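Local coordinates for protein 361aa long hypothetical D-aminopeptidase (Pyrococcus horikoshii, PDB 2DRH) that probably acts as an aminopeptidase of the peptidase S58 (DmpA-like) family, although its function has not been established, at residues 139-144 / 339-344; 167-172 / 180-185; 174-179 / 204-209. All blocks are in the same frame, centred on the assembly; numbering follows the deposited sequence.

Contact 1 of 3, residues 139-144 / 339-344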
# COMPACT_ATOMS: atom_id res chain seq x y z
N SER A 139 22.83 3.97 19.04
CA SER A 139 22.89 4.13 20.49
C SER A 139 23.82 3.20 21.25
O SER A 139 24.39 3.59 22.27
CB SER A 139 21.48 4.02 21.09
OG SER A 139 20.98 2.72 20.91
N TYR A 140 24.00 1.97 20.78
CA TYR A 140 24.87 1.04 21.50
C TYR A 140 26.28 1.60 21.67
O TYR A 140 26.90 1.41 22.72
CB TYR A 140 24.95 -0.31 20.78
CG TYR A 140 25.63 -1.38 21.61
CD1 TYR A 140 25.00 -1.90 22.75
CD2 TYR A 140 26.90 -1.84 21.29
CE1 TYR A 140 25.64 -2.86 23.55
CE2 TYR A 140 27.55 -2.79 22.08
CZ TYR A 140 26.91 -3.30 23.21
OH TYR A 140 27.55 -4.25 23.97
N LEU A 141 26.78 2.29 20.65
CA LEU A 141 28.12 2.86 20.72
C LEU A 141 28.11 4.39 20.77
O LEU A 141 29.07 5.01 21.20
CB LEU A 141 28.95 2.40 19.52
CG LEU A 141 29.28 0.91 19.40
CD1 LEU A 141 29.98 0.64 18.06
CD2 LEU A 141 30.17 0.48 20.55
N ASN A 142 27.01 4.99 20.34
CA ASN A 142 26.95 6.45 20.29
C ASN A 142 26.01 7.14 21.27
O ASN A 142 24.96 6.61 21.64
CB ASN A 142 26.60 6.89 18.87
CG ASN A 142 26.48 8.40 18.73
OD1 ASN A 142 27.39 9.14 19.10
ND2 ASN A 142 25.35 8.86 18.20
N ASP A 143 26.41 8.34 21.68
CA ASP A 143 25.59 9.17 22.56
C ASP A 143 24.57 9.79 21.62
O ASP A 143 24.68 10.95 21.22
CB ASP A 143 26.43 10.27 23.23
CG ASP A 143 25.57 11.35 23.87
OD1 ASP A 143 24.58 11.00 24.55
OD2 ASP A 143 25.87 12.56 23.69
N ILE A 144 23.57 8.99 21.25
CA ILE A 144 22.54 9.45 20.33
C ILE A 144 21.68 10.59 20.87
O ILE A 144 21.25 11.46 20.12
CB ILE A 144 21.66 8.26 19.89
CG1 ILE A 144 20.91 8.61 18.61
CG2 ILE A 144 20.70 7.87 21.02
CD1 ILE A 144 20.34 7.40 17.90
N HIS A 339 31.21 0.17 25.79
CA HIS A 339 30.63 -0.86 24.93
C HIS A 339 31.59 -1.07 23.76
O HIS A 339 32.21 -0.11 23.29
CB HIS A 339 29.27 -0.39 24.41
CG HIS A 339 28.16 -0.50 25.41
ND1 HIS A 339 26.90 0.02 25.18
CD2 HIS A 339 28.11 -1.10 26.62
CE1 HIS A 339 26.12 -0.25 26.21
NE2 HIS A 339 26.83 -0.93 27.10
N VAL A 340 31.74 -2.30 23.29
CA VAL A 340 32.63 -2.56 22.17
C VAL A 340 32.11 -3.60 21.19
O VAL A 340 31.50 -4.59 21.58
CB VAL A 340 34.04 -3.00 22.65
CG1 VAL A 340 34.64 -1.96 23.59
CG2 VAL A 340 33.96 -4.36 23.33
N ARG A 341 32.36 -3.35 19.90
CA ARG A 341 31.97 -4.24 18.82
C ARG A 341 33.25 -4.50 18.04
O ARG A 341 33.91 -3.56 17.59
CB ARG A 341 30.95 -3.57 17.88
CG ARG A 341 29.57 -3.31 18.47
CD ARG A 341 28.90 -4.57 18.98
NE ARG A 341 27.45 -4.39 19.06
CZ ARG A 341 26.62 -5.16 19.77
NH1 ARG A 341 27.10 -6.18 20.47
NH2 ARG A 341 25.32 -4.91 19.77
N TYR A 342 33.60 -5.77 17.90
CA TYR A 342 34.81 -6.15 17.19
C TYR A 342 34.54 -6.46 15.74
O TYR A 342 33.50 -7.00 15.39
CB TYR A 342 35.46 -7.37 17.85
CG TYR A 342 35.91 -7.13 19.26
CD1 TYR A 342 35.02 -7.22 20.33
CD2 TYR A 342 37.24 -6.81 19.54
CE1 TYR A 342 35.43 -6.99 21.64
CE2 TYR A 342 37.67 -6.57 20.84
CZ TYR A 342 36.76 -6.67 21.88
OH TYR A 342 37.19 -6.43 23.17
N ALA A 343 35.50 -6.11 14.89
CA ALA A 343 35.37 -6.36 13.46
C ALA A 343 35.40 -7.85 13.21
O ALA A 343 36.12 -8.59 13.88
CB ALA A 343 36.51 -5.70 12.72
N LEU A 344 34.59 -8.30 12.26
CA LEU A 344 34.54 -9.71 11.91
C LEU A 344 35.95 -10.21 11.59
O LEU A 344 36.60 -9.70 10.68
CB LEU A 344 33.64 -9.89 10.68
CG LEU A 344 33.35 -11.30 10.17
CD1 LEU A 344 32.46 -12.04 11.17
CD2 LEU A 344 32.66 -11.19 8.82
O HOH W 1 30.38 -4.63 23.95
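The phenol ring of Tyr140 is carried out between His339 and Arg341 by a CG that lies anti to the backbone N (chi1 -169°). On one face the imidazole forms an offset stack, centroids 4.2 Å apart and planes at 12°, with His339 ND1 displaced toward the tyrosine's rim. On the opposite face lies the guanidinium, tilted 23° from the ring, with Arg341 CZ 3.9 Å from the Tyr140 centroid, a cation-pi contact. The imidazole is fixed in rotation: His339 ND1, with the acceptor in the imidazole plane, donates to a lone pair of Tyr140 O in that carbonyl's plane, at 2.8 Å. Water 1 links the hydroxyl to the backbone of 339-344, 2.9 Å from Tyr140 OH and accepting from Val340 N at 2.8 Å. Leu141 CD2 packs 3.5 Å from His339 O. A leucine replacing Tyr140 would probably leave Arg341 without its cation-pi partner and the water without its hydroxyl. Arg341 NH1 and NH2 donate to Gly231 O and Gly233 O, and NE to Ser177 OG; these bonds probably keep the guanidinium flat against the ring. The contact clamps the loop between strand 132-136 and helix 151-160 to strand 340-341, and Leu141 and Arg341 both rest on Lys182 of strand 181-182.

Contact 2 of 3, residues 167-172 / 180-185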
# COMPACT_ATOMS: atom_id res chain seq x y z
N GLU A 167 34.58 2.42 3.13
CA GLU A 167 33.51 1.58 3.64
C GLU A 167 33.85 1.16 5.07
O GLU A 167 34.98 1.32 5.51
CB GLU A 167 33.34 0.36 2.73
CG GLU A 167 32.79 0.73 1.35
CD GLU A 167 32.60 -0.46 0.43
OE1 GLU A 167 32.08 -1.50 0.89
OE2 GLU A 167 32.95 -0.35 -0.77
N GLY A 168 32.86 0.65 5.79
CA GLY A 168 33.10 0.24 7.16
C GLY A 168 32.54 1.24 8.15
O GLY A 168 31.47 1.81 7.93
N ALA A 169 33.25 1.48 9.25
CA ALA A 169 32.78 2.41 10.27
C ALA A 169 33.12 3.86 9.92
O ALA A 169 33.98 4.48 10.54
CB ALA A 169 33.36 2.04 11.63
N VAL A 170 32.42 4.40 8.93
CA VAL A 170 32.65 5.77 8.49
C VAL A 170 31.31 6.41 8.17
O VAL A 170 30.32 5.71 7.93
CB VAL A 170 33.55 5.78 7.22
CG1 VAL A 170 34.95 5.23 7.56
CG2 VAL A 170 32.92 4.92 6.12
N GLY A 171 31.26 7.74 8.19
CA GLY A 171 30.01 8.43 7.90
C GLY A 171 28.88 7.94 8.79
O GLY A 171 29.03 7.84 10.01
N ALA A 172 27.73 7.64 8.19
CA ALA A 172 26.59 7.16 8.95
C ALA A 172 26.86 5.79 9.58
O ALA A 172 26.22 5.41 10.56
CB ALA A 172 25.35 7.09 8.06
N GLU A 180 26.21 -8.27 15.99
CA GLU A 180 27.03 -8.10 17.18
C GLU A 180 28.53 -8.04 16.89
O GLU A 180 29.37 -8.37 17.72
CB GLU A 180 26.69 -9.18 18.22
CG GLU A 180 25.25 -9.04 18.68
CD GLU A 180 24.84 -10.07 19.71
OE1 GLU A 180 25.28 -9.97 20.87
OE2 GLU A 180 24.05 -10.96 19.34
N PHE A 181 28.83 -7.58 15.68
CA PHE A 181 30.18 -7.33 15.22
C PHE A 181 30.05 -5.87 14.82
O PHE A 181 28.94 -5.32 14.83
CB PHE A 181 30.53 -8.17 13.99
CG PHE A 181 30.80 -9.62 14.30
CD1 PHE A 181 31.84 -9.98 15.15
CD2 PHE A 181 30.03 -10.63 13.72
CE1 PHE A 181 32.13 -11.33 15.40
CE2 PHE A 181 30.30 -11.98 13.96
CZ PHE A 181 31.35 -12.33 14.80
N LYS A 182 31.15 -5.21 14.47
CA LYS A 182 31.04 -3.82 14.07
C LYS A 182 30.31 -3.76 12.73
O LYS A 182 30.60 -4.55 11.83
CB LYS A 182 32.42 -3.19 13.92
CG LYS A 182 32.39 -1.70 13.64
CD LYS A 182 31.84 -0.91 14.82
CE LYS A 182 31.67 0.56 14.47
NZ LYS A 182 30.78 0.73 13.29
N GLY A 183 29.36 -2.84 12.61
CA GLY A 183 28.62 -2.69 11.37
C GLY A 183 29.09 -1.44 10.65
O GLY A 183 30.16 -0.92 10.95
N GLY A 184 28.29 -0.95 9.70
CA GLY A 184 28.67 0.26 8.98
C GLY A 184 28.26 0.32 7.52
O GLY A 184 27.23 -0.21 7.12
N ILE A 185 29.09 0.99 6.71
CA ILE A 185 28.82 1.13 5.28
C ILE A 185 29.45 -0.01 4.49
O ILE A 185 30.60 -0.38 4.72
CB ILE A 185 29.39 2.47 4.75
CG1 ILE A 185 28.73 3.65 5.48
CG2 ILE A 185 29.18 2.57 3.24
CD1 ILE A 185 27.24 3.82 5.20
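Gly168 and Ile185 form a single antiparallel bridge, a hydrogen-bonded pair that attaches the loop after helix 151-160 to the start of strand 184-193. Gly168 N donates to Ile185 O at 2.7 Å, and Ile185 N returns the bond to Gly168 O at 2.8 Å. The loop then turns sharply away through an inverse gamma turn centred on Ala169, closed by a weak bond from Val170 N, so that Gly168 O accepts twice.

The side chain of Ile185 packs against the loop as it turns. Its CB lies 3.9 Å from Gly168 O. One branch begins at CG1, trans to the carbonyl carbon (chi1 -60°), which brings it 3.6 Å from Val170 O and 4.4 Å from Val170 CG2. The other branch, CG2, lies loosely against the aliphatic part of Glu167, whose carboxylate reaches on to salt bridges with Lys20 and Lys2. From CG1 the chain ends in CD1, which turns to Leu206 of the adjoining strand.

Two glycines make the pairing possible. Gly184 CA sits 3.4 Å from Gly168 O, where a side chain would clash, and the backbone angles of both residues call for glycine. Earlier in the chain, Lys182 bends back so that NZ meets Ala169 CB. The ammonium is held by Thr174 O and Met176 O, and Lys182 NZ also donates to Gly183 O at 2.9 Å, coming from above the carbonyl plane.

Contact 3 of 3, residues 174-179 / 204-209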
# COMPACT_ATOMS: atom_id res chain seq x y z
N THR A 174 29.65 4.91 11.07
CA THR A 174 30.57 5.08 12.19
C THR A 174 30.28 4.27 13.46
O THR A 174 31.12 3.47 13.87
CB THR A 174 30.71 6.57 12.56
OG1 THR A 174 31.24 7.29 11.43
CG2 THR A 174 31.66 6.75 13.75
N GLY A 175 29.12 4.45 14.08
CA GLY A 175 28.84 3.71 15.31
C GLY A 175 27.80 2.60 15.26
O GLY A 175 27.21 2.27 16.28
N MET A 176 27.60 2.01 14.08
CA MET A 176 26.61 0.94 13.90
C MET A 176 27.09 -0.47 14.29
O MET A 176 28.29 -0.74 14.33
CB MET A 176 26.13 0.92 12.45
CG MET A 176 25.45 2.20 11.99
SD MET A 176 23.95 2.64 12.92
CE MET A 176 24.03 4.43 12.88
N SER A 177 26.13 -1.34 14.56
CA SER A 177 26.40 -2.73 14.95
C SER A 177 25.62 -3.68 14.04
O SER A 177 24.46 -3.43 13.73
CB SER A 177 25.95 -2.97 16.39
OG SER A 177 26.58 -2.08 17.29
N ALA A 178 26.26 -4.77 13.63
CA ALA A 178 25.62 -5.76 12.77
C ALA A 178 26.04 -7.16 13.21
O ALA A 178 27.24 -7.47 13.23
CB ALA A 178 26.00 -5.53 11.31
N PHE A 179 25.07 -7.99 13.57
CA PHE A 179 25.35 -9.36 14.02
C PHE A 179 26.28 -9.35 15.22
O PHE A 179 27.05 -10.28 15.44
CB PHE A 179 25.98 -10.16 12.87
CG PHE A 179 25.09 -10.31 11.68
CD1 PHE A 179 23.98 -11.16 11.73
CD2 PHE A 179 25.33 -9.58 10.52
CE1 PHE A 179 23.13 -11.27 10.63
CE2 PHE A 179 24.48 -9.69 9.42
CZ PHE A 179 23.38 -10.53 9.48
N LEU A 204 24.58 0.24 -1.89
CA LEU A 204 25.26 0.79 -0.73
C LEU A 204 24.34 0.51 0.45
O LEU A 204 23.15 0.84 0.42
CB LEU A 204 25.49 2.30 -0.89
CG LEU A 204 26.18 2.97 0.31
CD1 LEU A 204 26.80 4.27 -0.14
CD2 LEU A 204 25.18 3.22 1.44
N VAL A 205 24.87 -0.11 1.49
CA VAL A 205 24.05 -0.42 2.64
C VAL A 205 24.63 0.14 3.92
O VAL A 205 25.84 0.33 4.05
CB VAL A 205 23.88 -1.94 2.82
CG1 VAL A 205 23.31 -2.57 1.54
CG2 VAL A 205 25.21 -2.58 3.20
N LEU A 206 23.74 0.41 4.87
CA LEU A 206 24.10 0.90 6.19
C LEU A 206 23.55 -0.22 7.06
O LEU A 206 22.35 -0.29 7.29
CB LEU A 206 23.37 2.22 6.50
CG LEU A 206 23.55 2.80 7.91
CD1 LEU A 206 25.02 3.02 8.19
CD2 LEU A 206 22.77 4.10 8.05
N SER A 207 24.43 -1.12 7.48
CA SER A 207 24.02 -2.27 8.27
C SER A 207 24.04 -2.01 9.76
O SER A 207 25.01 -1.49 10.30
CB SER A 207 24.93 -3.46 7.97
OG SER A 207 26.27 -3.20 8.38
N ASN A 208 22.96 -2.39 10.43
CA ASN A 208 22.85 -2.18 11.87
C ASN A 208 21.82 -3.14 12.44
O ASN A 208 20.98 -2.75 13.26
CB ASN A 208 22.44 -0.73 12.15
CG ASN A 208 22.44 -0.40 13.63
OD1 ASN A 208 23.47 -0.49 14.31
ND2 ASN A 208 21.27 -0.02 14.15
N PHE A 209 21.89 -4.40 12.02
CA PHE A 209 20.93 -5.41 12.45
C PHE A 209 21.55 -6.77 12.74
O PHE A 209 22.76 -6.97 12.62
CB PHE A 209 19.89 -5.64 11.35
CG PHE A 209 20.44 -6.35 10.14
CD1 PHE A 209 21.20 -5.65 9.19
CD2 PHE A 209 20.26 -7.72 9.97
CE1 PHE A 209 21.77 -6.32 8.09
CE2 PHE A 209 20.83 -8.39 8.88
CZ PHE A 209 21.59 -7.69 7.94
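Asn208 turns its side-chain amide onto the backbone of Ser177, just where strand 198-207 has ended. With CG anti to the backbone N (chi1 -175°), its OD1 accepts from Ser177 N at 2.8 Å; the bond is almost perfectly straight at 178° and lies in the amide's carbonyl plane. ND2, on the other branch, has a weak hydrogen bond to Asn137 O. Met176 runs across this amide at about a right angle: its thioether sulfur SD lies 3.5 Å from Asn208 CG. Earlier in the same side chain, Met176 CG packs 3.9 Å from Leu206 CD1, and both residues also touch Cys136 of strand 132-136.

At the far end of the contact the aromatic side chains of Phe179 and Phe209 lie alongside each other and point the same way. Their ring planes are at 67°, and the nearest atoms are Phe179 CZ and Phe209 CE2 at 3.4 Å. Phe209 O sits above the rim of one face of the Phe179 ring while accepting from Phe179 N at 2.7 Å. Between these two ends Ala178 CB rests against Ser207 OG, a hydroxyl that is hydrogen-bonded to Ser326. Helix 309-328 backs the region through Leu327, on Ala178 and Phe179, and Ile323, on Phe209.

The two segments are therefore joined by one side-chain acceptor and one backbone acceptor in place of a regular strand ladder. Asn208 OD1 stands where a strand carbonyl might, and that bond, together with the weaker one at ND2, is consistent with the amide orientation modelled.

From the N terminus, the first segment met is 139-144, but its partner 339-344 comes nearly 200 residues later, so contact 1 closes the widest loop and encloses the other two. Within it, contact 2 opens at 167-172 and contact 3 at 174-179; contact 2 closes at 180-185 before contact 3 closes at 204-209, so the two cross. Their centres are about 5 Å apart, and each is about 10 Å from that of contact 1. The crossing ties the small pair of strands 177-178 and 181-182 to strands 184-193 and 198-207 of the large mixed sheet. A probable backbone hydrogen bond between Tyr342, just after strand 340-341, and Lys182 brings that strand into the same cluster.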